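Local coordinates for Lin2722 protein (Listeria innocua, PDB 3DS8) that is of unknown function but has an alpha/beta-hydrolase fold and a possible serine-histidine-aspartate triad, consistent with a hydrolase whose substrate has not been identified, at residues Ala36-Val41 / Lys48-Leu53; Pro5-His10 / Pro60-Gly65; Ala83-Lys88 / Lys119-Leu124. All blocks are in the same frame, centred on the assembly; numbering follows the deposited sequence.

Contact 1. Residues Ala36-Val41 / Lys48-Leu53; sequences ALTMTV and KFEGKL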
ATOM      1  N   ALA A  36     -16.282  -2.047  -9.846  1.00 16.14           N
ATOM      2  CA  ALA A  36     -15.838  -1.891  -8.462  1.00 15.62           C
ATOM      3  C   ALA A  36     -16.842  -2.503  -7.495  1.00 16.36           C
ATOM      4  O   ALA A  36     -18.030  -2.616  -7.799  1.00 15.62           O
ATOM      5  CB  ALA A  36     -15.618  -0.450  -8.092  1.00 15.63           C
ATOM      6  N   LEU A  37     -16.323  -2.875  -6.348  1.00 16.74           N
ATOM      7  CA  LEU A  37     -17.071  -3.399  -5.217  1.00 17.78           C
ATOM      8  C   LEU A  37     -16.605  -2.598  -3.978  1.00 16.86           C
ATOM      9  O   LEU A  37     -15.447  -2.184  -3.911  1.00 16.72           O
ATOM     10  CB  LEU A  37     -16.714  -4.885  -5.099  1.00 19.25           C
ATOM     11  CG  LEU A  37     -17.302  -5.792  -4.073  1.00 23.19           C
ATOM     12  CD1 LEU A  37     -17.002  -7.263  -4.424  1.00 29.18           C
ATOM     13  CD2 LEU A  37     -16.712  -5.402  -2.821  1.00 26.28           C
ATOM     14  N   THR A  38     -17.512  -2.308  -3.040  1.00 15.53           N
ATOM     15  CA  THR A  38     -17.109  -1.734  -1.753  1.00 15.77           C
ATOM     16  C   THR A  38     -17.225  -2.813  -0.683  1.00 15.21           C
ATOM     17  O   THR A  38     -18.221  -3.520  -0.628  1.00 13.68           O
ATOM     18  CB  THR A  38     -17.932  -0.476  -1.399  1.00 16.59           C
ATOM     19  OG1 THR A  38     -17.601   0.566  -2.329  1.00 19.35           O
ATOM     20  CG2 THR A  38     -17.652   0.010   0.047  1.00 15.96           C
HETATM   21  N   MSE A  39     -16.192  -2.961   0.147  1.00 15.49           N
HETATM   22  CA  MSE A  39     -16.215  -3.937   1.222  1.00 18.32           C
HETATM   23  C   MSE A  39     -15.832  -3.240   2.488  1.00 16.93           C
HETATM   24  O   MSE A  39     -14.896  -2.468   2.495  1.00 15.30           O
HETATM   25  CB  MSE A  39     -15.193  -5.048   1.051  1.00 17.95           C
HETATM   26  CG  MSE A  39     -15.480  -6.053   0.025  1.00 24.48           C
HETATM   27 SE   MSE A  39     -14.174  -7.546   0.276  1.00 36.81          SE
HETATM   28  CE  MSE A  39     -14.867  -8.383   1.820  1.00 27.82           C
ATOM     29  N   THR A  40     -16.510  -3.555   3.587  1.00 16.74           N
ATOM     30  CA  THR A  40     -16.103  -2.979   4.841  1.00 18.90           C
ATOM     31  C   THR A  40     -16.085  -4.059   5.922  1.00 18.75           C
ATOM     32  O   THR A  40     -16.799  -5.068   5.826  1.00 17.34           O
ATOM     33  CB  THR A  40     -17.059  -1.847   5.202  1.00 19.83           C
ATOM     34  OG1 THR A  40     -18.386  -2.343   5.202  1.00 22.62           O
ATOM     35  CG2 THR A  40     -17.000  -0.686   4.147  1.00 20.88           C
ATOM     36  N   VAL A  41     -15.277  -3.846   6.949  1.00 19.54           N
ATOM     37  CA  VAL A  41     -15.126  -4.840   8.035  1.00 19.91           C
ATOM     38  C   VAL A  41     -15.147  -4.099   9.363  1.00 22.55           C
ATOM     39  O   VAL A  41     -14.753  -2.930   9.462  1.00 20.38           O
ATOM     40  CB  VAL A  41     -13.846  -5.744   7.869  1.00 20.91           C
ATOM     41  CG1 VAL A  41     -12.527  -4.893   7.909  1.00 20.18           C
ATOM     42  CG2 VAL A  41     -13.761  -6.871   8.972  1.00 21.37           C
ATOM     43  N   LYS A  48     -19.160  -6.642   5.078  1.00 15.93           N
ATOM     44  CA  LYS A  48     -20.207  -6.189   4.172  1.00 16.62           C
ATOM     45  C   LYS A  48     -19.626  -5.992   2.815  1.00 15.59           C
ATOM     46  O   LYS A  48     -18.557  -5.389   2.707  1.00 15.47           O
ATOM     47  CB  LYS A  48     -20.765  -4.862   4.642  1.00 17.13           C
ATOM     48  CG  LYS A  48     -21.955  -4.383   3.822  1.00 20.99           C
ATOM     49  CD  LYS A  48     -22.459  -2.928   4.204  1.00 22.27           C
ATOM     50  CE  LYS A  48     -22.195  -2.541   5.684  1.00 29.23           C
ATOM     51  NZ  LYS A  48     -22.955  -1.280   6.058  1.00 31.45           N
ATOM     52  N   PHE A  49     -20.328  -6.502   1.808  1.00 15.07           N
ATOM     53  CA  PHE A  49     -20.011  -6.306   0.396  1.00 15.82           C
ATOM     54  C   PHE A  49     -21.151  -5.480  -0.181  1.00 15.93           C
ATOM     55  O   PHE A  49     -22.338  -5.795   0.061  1.00 14.46           O
ATOM     56  CB  PHE A  49     -20.081  -7.605  -0.430  1.00 17.42           C
ATOM     57  CG  PHE A  49     -19.107  -8.689  -0.052  1.00 19.57           C
ATOM     58  CD1 PHE A  49     -18.069  -9.029  -0.915  1.00 20.92           C
ATOM     59  CD2 PHE A  49     -19.297  -9.441   1.089  1.00 19.01           C
ATOM     60  CE1 PHE A  49     -17.198 -10.097  -0.617  1.00 22.66           C
ATOM     61  CE2 PHE A  49     -18.415 -10.513   1.413  1.00 20.83           C
ATOM     62  CZ  PHE A  49     -17.373 -10.833   0.558  1.00 22.58           C
ATOM     63  N   GLU A  50     -20.801  -4.473  -0.970  1.00 16.56           N
ATOM     64  CA  GLU A  50     -21.778  -3.725  -1.782  1.00 17.76           C
ATOM     65  C   GLU A  50     -21.330  -3.752  -3.228  1.00 17.41           C
ATOM     66  O   GLU A  50     -20.238  -3.265  -3.566  1.00 15.55           O
ATOM     67  CB  GLU A  50     -21.877  -2.284  -1.307  1.00 18.10           C
ATOM     68  CG  GLU A  50     -22.399  -2.144   0.119  1.00 21.08           C
ATOM     69  CD  GLU A  50     -22.206  -0.718   0.668  1.00 24.63           C
ATOM     70  OE1 GLU A  50     -21.077  -0.374   1.151  1.00 31.35           O
ATOM     71  OE2 GLU A  50     -23.195   0.056   0.609  1.00 34.27           O
ATOM     72  N   GLY A  51     -22.159  -4.358  -4.075  1.00 17.28           N
ATOM     73  CA  GLY A  51     -21.868  -4.516  -5.483  1.00 19.89           C
ATOM     74  C   GLY A  51     -21.596  -5.974  -5.827  1.00 21.29           C
ATOM     75  O   GLY A  51     -21.533  -6.830  -4.951  1.00 23.42           O
ATOM     76  N   LYS A  52     -21.432  -6.254  -7.094  1.00 22.75           N
ATOM     77  CA  LYS A  52     -21.187  -7.596  -7.570  1.00 23.79           C
ATOM     78  C   LYS A  52     -20.252  -7.458  -8.748  1.00 24.53           C
ATOM     79  O   LYS A  52     -20.526  -6.662  -9.647  1.00 26.33           O
ATOM     80  CB  LYS A  52     -22.496  -8.231  -8.048  1.00 24.93           C
ATOM     81  CG  LYS A  52     -22.343  -9.612  -8.720  1.00 26.53           C
ATOM     82  CD  LYS A  52     -22.029 -10.643  -7.666  1.00 31.33           C
ATOM     83  CE  LYS A  52     -21.603 -12.023  -8.207  1.00 31.60           C
ATOM     84  NZ  LYS A  52     -21.811 -13.070  -7.167  1.00 28.56           N
ATOM     85  N   LEU A  53     -19.202  -8.259  -8.792  1.00 23.67           N
ATOM     86  CA  LEU A  53     -18.305  -8.265  -9.956  1.00 23.95           C
ATOM     87  C   LEU A  53     -18.787  -9.309 -10.936  1.00 24.98           C
ATOM     88  O   LEU A  53     -19.201 -10.414 -10.524  1.00 25.51           O
ATOM     89  CB  LEU A  53     -16.865  -8.551  -9.514  1.00 23.54           C
ATOM     90  CG  LEU A  53     -16.332  -7.576  -8.480  1.00 22.59           C
ATOM     91  CD1 LEU A  53     -14.955  -8.019  -7.956  1.00 23.31           C
ATOM     92  CD2 LEU A  53     -16.278  -6.155  -9.066  1.00 20.82           C
TER
HETATM   93  O   HOH W   1     -20.456  -3.558  -8.425  1.00 31.20           O
HETATM   94  O   HOH W   2     -20.202  -1.167  -5.671  1.00 36.84           O
HETATM   95  O   HOH W   3     -19.599  -2.344   2.254  1.00 23.03           O
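Strands 36-42 and 46-50 pair here as an antiparallel beta hairpin at one edge of the central sheet, with 46-50 as the outermost strand. Thr38 and Glu50 form one hydrogen-bonded pair: Thr38 N gives to Glu50 O at 2.9 Å, and Glu50 N returns to Thr38 O. Thr40 and Lys48 form the next, closed by Thr40 N to Lys48 O and Lys48 N to Thr40 O. Between them lies the non-hydrogen-bonded pair Met39 and Phe49, where the CA of Met39 comes within 3.1 Å of Lys48 O in a CA-H...O contact.

Met39, a selenomethionine, and Phe49 run side by side from the same face of the sheet. The selenomethionine chain bends at its last torsion (chi3 74°), bringing Met39 CE over one face of the Phe49 ring, 3.7 Å from Phe49 CZ and displaced toward the rim: a CH-pi contact within a Met-aromatic pair. Leu37 CD1 comes instead to the ring edge, 4.1 Å from Phe49 CD1, and also packs on Leu53 CG. On the other face Thr38 CG2 rests 3.6 Å from Glu50 OE1, and a water 2.7 Å from Glu50 OE1 also bonds Thr40 OG1. Beyond the paired strand, a second water joins Ala36 O to Lys52 N.

Helix 73-91 covers the Met39 and Phe49 face: Ala83 touches Met39, Arg90 touches Phe49 and bonds Gly51 O, and Tyr91 OH accepts from Leu53 N. The other edge of 36-42 pairs with strand 61-66.

Contact 2. Residues Pro5-His10 / Pro60-Gly65; sequences PIILIH and PIIKFG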
ATOM      1  N   PRO A   5      -7.783  -8.256  -8.965  1.00 15.71           N
ATOM      2  CA  PRO A   5      -8.375  -7.062  -8.379  1.00 14.86           C
ATOM      3  C   PRO A   5      -7.331  -6.109  -7.837  1.00 14.14           C
ATOM      4  O   PRO A   5      -6.186  -6.502  -7.565  1.00 13.84           O
ATOM      5  CB  PRO A   5      -9.262  -7.597  -7.248  1.00 15.40           C
ATOM      6  CG  PRO A   5      -8.637  -8.876  -6.881  1.00 17.59           C
ATOM      7  CD  PRO A   5      -8.005  -9.444  -8.131  1.00 14.97           C
ATOM      8  N   ILE A   6      -7.764  -4.885  -7.637  1.00 13.91           N
ATOM      9  CA  ILE A   6      -6.939  -3.865  -7.006  1.00 13.02           C
ATOM     10  C   ILE A   6      -7.665  -3.389  -5.750  1.00 13.72           C
ATOM     11  O   ILE A   6      -8.733  -2.791  -5.847  1.00 14.11           O
ATOM     12  CB  ILE A   6      -6.732  -2.680  -7.936  1.00 13.22           C
ATOM     13  CG1 ILE A   6      -6.092  -3.126  -9.278  1.00 13.45           C
ATOM     14  CG2 ILE A   6      -5.960  -1.554  -7.139  1.00 14.65           C
ATOM     15  CD1 ILE A   6      -6.225  -2.054 -10.369  1.00 14.95           C
ATOM     16  N   ILE A   7      -7.118  -3.709  -4.579  1.00 12.76           N
ATOM     17  CA  ILE A   7      -7.695  -3.264  -3.304  1.00 13.45           C
ATOM     18  C   ILE A   7      -7.137  -1.879  -2.939  1.00 13.75           C
ATOM     19  O   ILE A   7      -5.918  -1.658  -2.929  1.00 14.07           O
ATOM     20  CB  ILE A   7      -7.495  -4.276  -2.185  1.00 14.12           C
ATOM     21  CG1 ILE A   7      -8.320  -3.909  -0.957  1.00 14.04           C
ATOM     22  CG2 ILE A   7      -6.089  -4.393  -1.697  1.00 19.16           C
ATOM     23  CD1 ILE A   7      -8.588  -5.089  -0.094  1.00 18.76           C
ATOM     24  N   LEU A   8      -8.030  -0.955  -2.628  1.00 11.91           N
ATOM     25  CA  LEU A   8      -7.684   0.427  -2.202  1.00 12.13           C
ATOM     26  C   LEU A   8      -7.994   0.563  -0.725  1.00 13.00           C
ATOM     27  O   LEU A   8      -9.142   0.368  -0.268  1.00 14.63           O
ATOM     28  CB  LEU A   8      -8.478   1.476  -2.973  1.00 10.97           C
ATOM     29  CG  LEU A   8      -8.319   1.382  -4.496  1.00 14.09           C
ATOM     30  CD1 LEU A   8      -9.221   2.474  -5.172  1.00 14.36           C
ATOM     31  CD2 LEU A   8      -6.840   1.427  -4.955  1.00 14.06           C
ATOM     32  N   ILE A   9      -6.973   0.952   0.038  1.00 12.79           N
ATOM     33  CA  ILE A   9      -7.084   1.044   1.501  1.00 12.88           C
ATOM     34  C   ILE A   9      -6.708   2.445   1.988  1.00 13.45           C
ATOM     35  O   ILE A   9      -5.613   2.928   1.697  1.00 13.86           O
ATOM     36  CB  ILE A   9      -6.259  -0.011   2.242  1.00 13.28           C
ATOM     37  CG1 ILE A   9      -6.618  -1.404   1.741  1.00 14.65           C
ATOM     38  CG2 ILE A   9      -6.506   0.111   3.741  1.00 13.09           C
ATOM     39  CD1 ILE A   9      -5.954  -2.534   2.488  1.00 16.28           C
ATOM     40  N   HIS A  10      -7.626   3.040   2.736  1.00 12.84           N
ATOM     41  CA  HIS A  10      -7.489   4.371   3.312  1.00 12.37           C
ATOM     42  C   HIS A  10      -6.442   4.427   4.447  1.00 12.48           C
ATOM     43  O   HIS A  10      -5.977   3.385   4.933  1.00 13.65           O
ATOM     44  CB  HIS A  10      -8.864   4.857   3.813  1.00 11.42           C
ATOM     45  CG  HIS A  10      -9.482   3.976   4.857  1.00 12.83           C
ATOM     46  ND1 HIS A  10      -9.133   4.045   6.189  1.00 13.30           N
ATOM     47  CD2 HIS A  10     -10.383   2.969   4.754  1.00 13.44           C
ATOM     48  CE1 HIS A  10      -9.848   3.159   6.870  1.00 14.53           C
ATOM     49  NE2 HIS A  10     -10.612   2.494   6.024  1.00 13.76           N
ATOM     50  N   PRO A  60     -10.838  -5.347 -11.461  1.00 12.30           N
ATOM     51  CA  PRO A  60     -11.894  -4.810 -10.607  1.00 12.39           C
ATOM     52  C   PRO A  60     -11.318  -4.179  -9.346  1.00 12.56           C
ATOM     53  O   PRO A  60     -10.388  -4.702  -8.747  1.00 12.64           O
ATOM     54  CB  PRO A  60     -12.760  -6.026 -10.300  1.00 12.53           C
ATOM     55  CG  PRO A  60     -11.840  -7.174 -10.466  1.00 12.71           C
ATOM     56  CD  PRO A  60     -10.946  -6.809 -11.603  1.00 12.98           C
ATOM     57  N   ILE A  61     -11.867  -3.038  -8.973  1.00 13.26           N
ATOM     58  CA  ILE A  61     -11.441  -2.300  -7.802  1.00 13.15           C
ATOM     59  C   ILE A  61     -12.264  -2.710  -6.561  1.00 13.20           C
ATOM     60  O   ILE A  61     -13.509  -2.777  -6.580  1.00 13.21           O
ATOM     61  CB  ILE A  61     -11.514  -0.786  -8.077  1.00 14.31           C
ATOM     62  CG1 ILE A  61     -10.462  -0.412  -9.139  1.00 13.43           C
ATOM     63  CG2 ILE A  61     -11.322   0.045  -6.767  1.00 14.17           C
ATOM     64  CD1 ILE A  61     -10.594   1.018  -9.598  1.00 15.21           C
ATOM     65  N   ILE A  62     -11.552  -2.998  -5.485  1.00 12.37           N
ATOM     66  CA  ILE A  62     -12.169  -3.245  -4.185  1.00 13.20           C
ATOM     67  C   ILE A  62     -11.895  -2.053  -3.266  1.00 12.85           C
ATOM     68  O   ILE A  62     -10.780  -1.847  -2.773  1.00 12.95           O
ATOM     69  CB  ILE A  62     -11.658  -4.551  -3.550  1.00 13.49           C
ATOM     70  CG1 ILE A  62     -11.689  -5.715  -4.562  1.00 16.25           C
ATOM     71  CG2 ILE A  62     -12.419  -4.833  -2.196  1.00 14.12           C
ATOM     72  CD1 ILE A  62     -13.029  -6.118  -5.142  1.00 20.50           C
ATOM     73  N   LYS A  63     -12.908  -1.228  -3.092  1.00 12.74           N
ATOM     74  CA  LYS A  63     -12.810  -0.075  -2.214  1.00 13.22           C
ATOM     75  C   LYS A  63     -13.037  -0.572  -0.797  1.00 14.09           C
ATOM     76  O   LYS A  63     -14.135  -0.958  -0.431  1.00 14.64           O
ATOM     77  CB  LYS A  63     -13.842   0.981  -2.600  1.00 14.26           C
ATOM     78  CG  LYS A  63     -13.665   1.471  -4.022  1.00 16.91           C
ATOM     79  CD  LYS A  63     -14.608   2.636  -4.349  1.00 16.07           C
ATOM     80  CE  LYS A  63     -14.437   3.087  -5.769  1.00 17.69           C
ATOM     81  NZ  LYS A  63     -15.421   4.161  -6.112  1.00 19.10           N
ATOM     82  N   PHE A  64     -11.993  -0.533   0.003  1.00 13.39           N
ATOM     83  CA  PHE A  64     -12.045  -1.178   1.312  1.00 14.31           C
ATOM     84  C   PHE A  64     -12.186  -0.177   2.457  1.00 14.83           C
ATOM     85  O   PHE A  64     -11.543   0.871   2.453  1.00 15.95           O
ATOM     86  CB  PHE A  64     -10.805  -2.052   1.512  1.00 14.84           C
ATOM     87  CG  PHE A  64     -10.993  -3.098   2.537  1.00 15.38           C
ATOM     88  CD1 PHE A  64     -11.536  -4.322   2.190  1.00 13.84           C
ATOM     89  CD2 PHE A  64     -10.667  -2.856   3.856  1.00 16.89           C
ATOM     90  CE1 PHE A  64     -11.754  -5.296   3.130  1.00 16.97           C
ATOM     91  CE2 PHE A  64     -10.870  -3.833   4.820  1.00 16.33           C
ATOM     92  CZ  PHE A  64     -11.423  -5.059   4.462  1.00 16.32           C
ATOM     93  N   GLY A  65     -12.989  -0.517   3.464  1.00 13.56           N
ATOM     94  CA  GLY A  65     -13.128   0.352   4.607  1.00 14.74           C
ATOM     95  C   GLY A  65     -13.035  -0.411   5.909  1.00 14.22           C
ATOM     96  O   GLY A  65     -13.687  -1.409   6.066  1.00 14.49           O
TER
HETATM   97  O   HOH W   4     -10.267   2.798   1.010  1.00 13.02           O
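Strands 6-9 and 61-66 lie next to each other, parallel, inside the sheet of an alpha/beta-hydrolase fold, and this contact is almost wholly buried. Its backbone bonds run in the staggered pattern of parallel strands. Ile6 reaches both ways: its N gives to Pro60 O, and Ile62 N gives to Ile6 O at 2.8 Å; Leu8 does the same, with N to Ile62 O in a nearly straight bond (174° at the hydrogen) and O accepting from Phe64 N. Ile62 O also receives a CA-H...O contact from Ile7.

Apolar side chains pack on both faces. On the one that helix 20-30 covers, Leu8 CD1 meets Ile61 CG2 at 3.6 Å, the two side chains crossing at a slant; on this face, too, Lys63 NZ forms a salt bridge with Asp20. On the other face, Ile7 and Phe64 lie alongside each other; with CG1 of Ile7 anti to the backbone N (chi1 -169°), Ile7 CD1 comes 3.8 Å from Phe64 CD1, against helix 73-91. Pro5 CB touches both Pro60 CG and Ile62 CG1.

At the C-terminal end of the pairing a water lies 2.7 Å from Phe64 O and also within bonding distance of Leu8 O, beside the last backbone bond. His10 NE2 bonds the backbone N of Phe66, and a sulfate ion, probably from the crystallisation liquor, lies about 4 Å from this side chain. The imidazole turns its edge to the neighbouring strand: Gly65 CA lies in the ring plane, 3.6 Å from His10 NE2, and His10 CD2 lies 3.3 Å from Phe64 O.

Contact 3. Residues Ala83-Lys88 / Lys119-Leu124; sequences AMEDLK and KTVPTL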
ATOM      1  N   ALA A  83     -11.560 -10.712   5.828  1.00 16.08           N
ATOM      2  CA  ALA A  83     -12.355 -10.230   4.695  1.00 16.01           C
ATOM      3  C   ALA A  83     -11.869 -10.805   3.352  1.00 15.93           C
ATOM      4  O   ALA A  83     -12.689 -11.144   2.466  1.00 15.12           O
ATOM      5  CB  ALA A  83     -12.343  -8.717   4.673  1.00 16.20           C
HETATM    6  N   MSE A  84     -10.563 -10.911   3.185  1.00 14.76           N
HETATM    7  CA  MSE A  84      -9.995 -11.529   1.972  1.00 15.69           C
HETATM    8  C   MSE A  84     -10.318 -13.019   1.849  1.00 16.28           C
HETATM    9  O   MSE A  84     -10.483 -13.499   0.717  1.00 16.37           O
HETATM   10  CB  MSE A  84      -8.488 -11.332   1.895  1.00 15.69           C
HETATM   11  CG  MSE A  84      -8.079  -9.896   1.718  1.00 15.84           C
HETATM   12 SE   MSE A  84      -8.903  -9.036   0.095  1.00 29.82          SE
HETATM   13  CE  MSE A  84     -10.512  -8.188   0.940  1.00 20.31           C
ATOM     14  N   GLU A  85     -10.485 -13.719   2.977  1.00 16.61           N
ATOM     15  CA  GLU A  85     -10.955 -15.123   2.924  1.00 17.79           C
ATOM     16  C   GLU A  85     -12.357 -15.148   2.294  1.00 17.98           C
ATOM     17  O   GLU A  85     -12.660 -16.001   1.464  1.00 17.39           O
ATOM     18  CB  GLU A  85     -10.971 -15.800   4.297  1.00 18.62           C
ATOM     19  CG  GLU A  85      -9.604 -16.054   4.840  1.00 19.69           C
ATOM     20  CD  GLU A  85      -9.608 -16.493   6.324  1.00 23.60           C
ATOM     21  OE1 GLU A  85     -10.460 -16.020   7.113  1.00 33.81           O
ATOM     22  OE2 GLU A  85      -8.724 -17.279   6.708  1.00 29.22           O
ATOM     23  N   ASP A  86     -13.199 -14.191   2.666  1.00 17.28           N
ATOM     24  CA  ASP A  86     -14.562 -14.138   2.108  1.00 17.82           C
ATOM     25  C   ASP A  86     -14.543 -13.729   0.645  1.00 17.38           C
ATOM     26  O   ASP A  86     -15.289 -14.299  -0.166  1.00 18.08           O
ATOM     27  CB  ASP A  86     -15.420 -13.149   2.898  1.00 18.11           C
ATOM     28  CG  ASP A  86     -15.830 -13.676   4.241  1.00 23.40           C
ATOM     29  OD1 ASP A  86     -15.696 -14.903   4.487  1.00 28.15           O
ATOM     30  OD2 ASP A  86     -16.333 -12.866   5.052  1.00 28.09           O
ATOM     31  N   LEU A  87     -13.709 -12.751   0.298  1.00 17.07           N
ATOM     32  CA  LEU A  87     -13.588 -12.321  -1.111  1.00 16.64           C
ATOM     33  C   LEU A  87     -13.169 -13.469  -2.008  1.00 16.32           C
ATOM     34  O   LEU A  87     -13.773 -13.682  -3.065  1.00 16.88           O
ATOM     35  CB  LEU A  87     -12.598 -11.184  -1.253  1.00 16.12           C
ATOM     36  CG  LEU A  87     -12.517 -10.531  -2.644  1.00 17.04           C
ATOM     37  CD1 LEU A  87     -13.882  -9.878  -3.098  1.00 17.53           C
ATOM     38  CD2 LEU A  87     -11.387  -9.523  -2.711  1.00 16.84           C
ATOM     39  N   LYS A  88     -12.151 -14.216  -1.574  1.00 15.66           N
ATOM     40  CA  LYS A  88     -11.634 -15.336  -2.373  1.00 16.41           C
ATOM     41  C   LYS A  88     -12.693 -16.448  -2.437  1.00 16.55           C
ATOM     42  O   LYS A  88     -12.890 -17.089  -3.487  1.00 16.46           O
ATOM     43  CB  LYS A  88     -10.305 -15.870  -1.842  1.00 15.77           C
ATOM     44  CG  LYS A  88      -9.664 -16.947  -2.784  1.00 16.25           C
ATOM     45  CD  LYS A  88      -8.202 -17.248  -2.501  1.00 17.74           C
ATOM     46  CE  LYS A  88      -7.627 -18.245  -3.503  1.00 19.07           C
ATOM     47  NZ  LYS A  88      -8.020 -19.585  -3.092  1.00 26.88           N
ATOM     48  N   LYS A 119      -3.212 -20.135   1.066  1.00 21.99           N
ATOM     49  CA  LYS A 119      -4.051 -20.358  -0.111  1.00 22.65           C
ATOM     50  C   LYS A 119      -5.517 -19.953   0.079  1.00 21.42           C
ATOM     51  O   LYS A 119      -6.265 -19.922  -0.877  1.00 21.58           O
ATOM     52  CB  LYS A 119      -3.963 -21.825  -0.553  1.00 23.94           C
ATOM     53  CG  LYS A 119      -2.585 -22.189  -1.110  1.00 26.50           C
ATOM     54  CD  LYS A 119      -2.382 -23.682  -1.178  1.00 27.08           C
ATOM     55  CE  LYS A 119      -0.943 -24.031  -1.611  1.00 30.42           C
ATOM     56  NZ  LYS A 119      -0.549 -25.378  -1.125  1.00 33.03           N
ATOM     57  N   THR A 120      -5.932 -19.634   1.302  1.00 19.53           N
ATOM     58  CA  THR A 120      -7.314 -19.191   1.531  1.00 19.32           C
ATOM     59  C   THR A 120      -7.527 -17.697   1.268  1.00 18.17           C
ATOM     60  O   THR A 120      -8.663 -17.225   1.279  1.00 16.81           O
ATOM     61  CB  THR A 120      -7.780 -19.487   2.963  1.00 19.11           C
ATOM     62  OG1 THR A 120      -7.069 -18.634   3.880  1.00 20.60           O
ATOM     63  CG2 THR A 120      -7.609 -20.984   3.276  1.00 20.70           C
ATOM     64  N   VAL A 121      -6.446 -16.940   1.059  1.00 17.48           N
ATOM     65  CA  VAL A 121      -6.603 -15.536   0.658  1.00 17.57           C
ATOM     66  C   VAL A 121      -5.790 -15.237  -0.610  1.00 17.40           C
ATOM     67  O   VAL A 121      -4.837 -15.954  -0.895  1.00 17.70           O
ATOM     68  CB  VAL A 121      -6.179 -14.559   1.802  1.00 16.44           C
ATOM     69  CG1 VAL A 121      -7.000 -14.815   3.074  1.00 17.65           C
ATOM     70  CG2 VAL A 121      -4.680 -14.678   2.089  1.00 19.67           C
ATOM     71  N   PRO A 122      -6.152 -14.167  -1.345  1.00 17.45           N
ATOM     72  CA  PRO A 122      -5.359 -13.867  -2.536  1.00 18.53           C
ATOM     73  C   PRO A 122      -3.929 -13.451  -2.175  1.00 19.19           C
ATOM     74  O   PRO A 122      -3.693 -12.761  -1.179  1.00 21.92           O
ATOM     75  CB  PRO A 122      -6.137 -12.752  -3.199  1.00 18.18           C
ATOM     76  CG  PRO A 122      -7.519 -12.801  -2.560  1.00 16.61           C
ATOM     77  CD  PRO A 122      -7.227 -13.180  -1.179  1.00 17.30           C
ATOM     78  N   THR A 123      -2.974 -13.867  -2.981  1.00 19.09           N
ATOM     79  CA  THR A 123      -1.590 -13.495  -2.736  1.00 19.76           C
ATOM     80  C   THR A 123      -1.433 -12.034  -3.208  1.00 17.74           C
ATOM     81  O   THR A 123      -1.883 -11.696  -4.303  1.00 15.59           O
ATOM     82  CB  THR A 123      -0.611 -14.332  -3.563  1.00 20.65           C
ATOM     83  OG1 THR A 123      -0.911 -14.161  -4.940  1.00 30.98           O
ATOM     84  CG2 THR A 123      -0.727 -15.754  -3.282  1.00 21.80           C
ATOM     85  N   LEU A 124      -0.802 -11.187  -2.403  1.00 17.40           N
ATOM     86  CA  LEU A 124      -0.527  -9.799  -2.831  1.00 16.84           C
ATOM     87  C   LEU A 124       0.590  -9.837  -3.872  1.00 16.18           C
ATOM     88  O   LEU A 124       1.601 -10.498  -3.693  1.00 16.18           O
ATOM     89  CB  LEU A 124      -0.097  -8.940  -1.646  1.00 17.98           C
ATOM     90  CG  LEU A 124      -0.090  -7.446  -1.772  1.00 18.64           C
ATOM     91  CD1 LEU A 124      -1.468  -6.883  -2.149  1.00 18.81           C
ATOM     92  CD2 LEU A 124       0.406  -6.871  -0.406  1.00 20.16           C
TER
HETATM   93  O   HOH W   5     -11.079 -18.300   1.165  1.00 19.42           O
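Lys88 leaves the helix with its side chain trans about chi1 (-173°) and stays extended toward 119-124 until a bend at chi4 (-81°) turns NZ onto Lys119 O. Lys88 NZ to Lys119 O is 2.8 Å, almost head-on to the carbonyl, with 175° at the oxygen. On the way the aliphatic part does its own packing: Lys88 CD passes 3.7 Å from the carbonyl carbon of Val121, and CB lies near Pro122 CD. One lysine thus holds the loop by both its hydrocarbon and its ammonium end.

Glu85, one turn earlier, meets the loop with its methylene: Glu85 CG is 3.4 Å from Val121 CG1, a tight contact between crossing side chains. Its carboxylate runs beside Thr120 but is held elsewhere, by a salt bridge from OE2 to Lys81, while the Thr120 hydroxyl bonds Asp118. Thr120 O faces the helix backbone, taking a nearly straight CA-H...O contact from Glu85 and a bond from a water 2.6 Å from Thr120 O that also donates to Glu85 O. Selenomethionine Met84 adds its CB, with Met84 CB 3.8 Å from Pro122 CD.

Helix 73-91, packed on the alpha/beta-hydrolase sheet, is joined here to the loop entering strand 123-130. Tyr111 of helix 103-114 touches Met84 and Val121 and bonds Pro122 O, and Met96 of strand 95-101 packs on Met84 and Pro122.

How the contacts relate
All three contacts reach the same sheet, contact 3 through helix 73-91 and the loop before strand 123-130. Contact 1, nested along the chain inside the loop closed by contact 2, lies about 9 Å from it, centre to centre; both are in series before contact 3, whose centre is about 14 Å from contact 1 and 13 Å from contact 2. Strand 36-42 joins the first two, with probable hydrogen bonds between Leu37 N and Ile61 O and between Lys63 N and Leu37 O. Helix 73-91, following strand 61-66, brings Met84 against Met39, Ile7 and Phe64. The hairpin therefore extends the hydrolase sheet outward, while the helix spans several strands.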